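Local coordinates for protein 3-hydroxyisobutyryl-CoA hydrolase (PDB 4HDT) that probably hydrolyses 3-hydroxyisobutyryl-CoA (3-hydroxy-2-methylpropanoyl-CoA) to 3-hydroxyisobutyrate and free CoA, as a member of the crotonase superfamily, at residues 88-91 and 92-96. Residues are numbered along the deposited sequence; the frame is centred on the assembly and turned at random.
Sequences RRFW and FDEYR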
loop_
_atom_site.group_PDB
_atom_site.type_symbol
_atom_site.label_atom_id
_atom_site.label_comp_id
_atom_site.label_asym_id
_atom_site.label_seq_id
_atom_site.Cartn_x
_atom_site.Cartn_y
_atom_site.Cartn_z
ATOM N N ARG A 88 -1.694 17.413 0.239
ATOM C CA ARG A 88 -1.918 17.293 1.674
ATOM C C ARG A 88 -3.375 16.998 2.036
ATOM O O ARG A 88 -3.672 16.168 2.914
ATOM C CB ARG A 88 -1.416 18.520 2.410
ATOM C CG ARG A 88 0.095 18.635 2.353
ATOM C CD ARG A 88 0.564 19.704 3.312
ATOM N NE ARG A 88 0.177 21.003 2.814
ATOM C CZ ARG A 88 0.901 21.736 1.976
ATOM N NH1 ARG A 88 2.099 21.326 1.578
ATOM N NH2 ARG A 88 0.427 22.900 1.577
ATOM N N ARG A 89 -4.309 17.640 1.355
ATOM C CA ARG A 89 -5.685 17.387 1.676
ATOM C C ARG A 89 -6.071 15.967 1.276
ATOM O O ARG A 89 -6.817 15.296 1.985
ATOM C CB ARG A 89 -6.597 18.372 0.990
ATOM C CG ARG A 89 -8.045 18.241 1.469
ATOM C CD ARG A 89 -8.219 18.547 2.971
ATOM N NE ARG A 89 -9.325 17.778 3.529
ATOM C CZ ARG A 89 -9.838 17.927 4.754
ATOM N NH1 ARG A 89 -9.373 18.867 5.585
ATOM N NH2 ARG A 89 -10.853 17.142 5.146
ATOM N N PHE A 90 -5.590 15.535 0.118
ATOM C CA PHE A 90 -5.840 14.166 -0.358
ATOM C C PHE A 90 -5.339 13.166 0.695
ATOM O O PHE A 90 -6.070 12.262 1.091
ATOM C CB PHE A 90 -5.175 13.917 -1.736
ATOM C CG PHE A 90 -5.200 12.473 -2.167
ATOM C CD1 PHE A 90 -6.366 11.885 -2.608
ATOM C CD2 PHE A 90 -4.063 11.710 -2.068
ATOM C CE1 PHE A 90 -6.409 10.560 -3.017
ATOM C CE2 PHE A 90 -4.077 10.380 -2.440
ATOM C CZ PHE A 90 -5.276 9.786 -2.898
ATOM N N TRP A 91 -4.100 13.334 1.107
ATOM C CA TRP A 91 -3.502 12.390 2.073
ATOM C C TRP A 91 -4.242 12.461 3.404
ATOM O O TRP A 91 -4.426 11.432 4.061
ATOM C CB TRP A 91 -2.033 12.690 2.259
ATOM C CG TRP A 91 -1.169 12.332 1.119
ATOM C CD1 TRP A 91 -1.330 11.280 0.293
ATOM C CD2 TRP A 91 0.008 13.000 0.692
ATOM N NE1 TRP A 91 -0.332 11.241 -0.642
ATOM C CE2 TRP A 91 0.516 12.294 -0.415
ATOM C CE3 TRP A 91 0.690 14.125 1.134
ATOM C CZ2 TRP A 91 1.709 12.689 -1.089
ATOM C CZ3 TRP A 91 1.877 14.513 0.483
ATOM C CH2 TRP A 91 2.358 13.813 -0.620
ATOM N N PHE A 92 -4.623 13.653 3.833
ATOM C CA PHE A 92 -5.388 13.798 5.072
ATOM C C PHE A 92 -6.662 12.935 5.029
ATOM O O PHE A 92 -6.922 12.139 5.926
ATOM C CB PHE A 92 -5.703 15.291 5.295
ATOM C CG PHE A 92 -6.167 15.644 6.670
ATOM C CD1 PHE A 92 -7.497 15.629 6.993
ATOM C CD2 PHE A 92 -5.261 16.052 7.622
ATOM C CE1 PHE A 92 -7.932 15.974 8.274
ATOM C CE2 PHE A 92 -5.670 16.389 8.897
ATOM C CZ PHE A 92 -7.005 16.340 9.225
ATOM N N ASP A 93 -7.457 13.068 3.982
ATOM C CA ASP A 93 -8.683 12.313 3.811
ATOM C C ASP A 93 -8.409 10.819 3.550
ATOM O O ASP A 93 -9.112 9.948 4.058
ATOM C CB ASP A 93 -9.522 12.906 2.671
ATOM C CG ASP A 93 -10.151 14.241 3.035
ATOM O OD1 ASP A 93 -10.391 14.539 4.257
ATOM O OD2 ASP A 93 -10.454 15.039 2.098
ATOM N N GLU A 94 -7.365 10.529 2.775
ATOM C CA GLU A 94 -7.055 9.144 2.454
ATOM C C GLU A 94 -6.604 8.368 3.685
ATOM O O GLU A 94 -7.070 7.253 3.906
ATOM C CB GLU A 94 -5.969 9.058 1.387
ATOM C CG GLU A 94 -5.660 7.637 0.922
ATOM C CD GLU A 94 -4.517 7.593 -0.055
ATOM O OE1 GLU A 94 -3.564 8.372 0.154
ATOM O OE2 GLU A 94 -4.537 6.792 -1.013
ATOM N N TYR A 95 -5.747 8.971 4.477
ATOM C CA TYR A 95 -5.216 8.271 5.650
ATOM C C TYR A 95 -6.312 8.118 6.698
ATOM O O TYR A 95 -6.387 7.104 7.388
ATOM C CB TYR A 95 -3.968 8.904 6.244
ATOM C CG TYR A 95 -2.745 9.007 5.310
ATOM C CD1 TYR A 95 -2.752 8.496 4.019
ATOM C CD2 TYR A 95 -1.620 9.655 5.728
ATOM C CE1 TYR A 95 -1.667 8.645 3.168
ATOM C CE2 TYR A 95 -0.515 9.801 4.898
ATOM C CZ TYR A 95 -0.548 9.336 3.616
ATOM O OH TYR A 95 0.566 9.578 2.831
ATOM N N ARG A 96 -7.198 9.088 6.834
ATOM C CA ARG A 96 -8.359 8.888 7.671
ATOM C C ARG A 96 -9.261 7.723 7.205
ATOM O O ARG A 96 -9.764 6.940 8.027
ATOM C CB ARG A 96 -9.146 10.212 7.789
ATOM C CG ARG A 96 -8.462 11.210 8.739
ATOM C CD ARG A 96 -8.914 12.673 8.537
ATOM N NE ARG A 96 -10.339 12.846 8.656
ATOM C CZ ARG A 96 -10.996 13.139 9.788
ATOM N NH1 ARG A 96 -10.342 13.267 10.942
ATOM N NH2 ARG A 96 -12.322 13.289 9.784
#
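Arg89 and Asp93, one helical turn apart, form a two-pronged salt bridge. Arg89 NH2 lies 2.8 Å from Asp93 OD1 in a bent, weak hydrogen bond, while NE points at OD2 over 3.3 Å along a much straighter path (163°). The two flat groups are twisted 70° apart, and NE meets OD2 from above the carboxylate plane. A bend at chi2 (63°) brings the arginine, which starts off away from 92-96, round to Phe92 and Asp93. A flat cation suits this place because it can hold Asp93 OD2 in its own plane while Phe92 CD1 sits over one face, the phenyl ring inclined to it.

On the buried side, Tyr95 lies alongside Trp91, both pointing the same way. Trp91 CB makes a CH-pi contact over the tyrosine face, 4.2 Å from the ring centroid, and Tyr95 OH reaches over the indole near its rim; the near-parallel rings are slid apart and barely overlap. Tyrosine suits this place because its ring packs on Trp91 while its hydroxyl bonds Asp150 and Ser296. Glu94, extended with CG opposite its backbone N, carries OE1 to the indole edge, 3.7 Å from Trp91 CD1, a plausibly slightly positive C-H, and to within 3.3 Å of Phe90 CE2.

Beneath these side chains run four successive i to i+4 backbone bonds, from Phe92 N to Arg88 O through Tyr95 N to Trp91 O. Farther out, Asp93 OD2 also bonds His35 NE2; two carboxylate oxygens let Asp93 serve both partners. Asp93 is thus a second-shell partner of His35, and i to i+4 pairing on helix 85-103 of this crotonase-like fold borders the zinc site of His35 and Glu86.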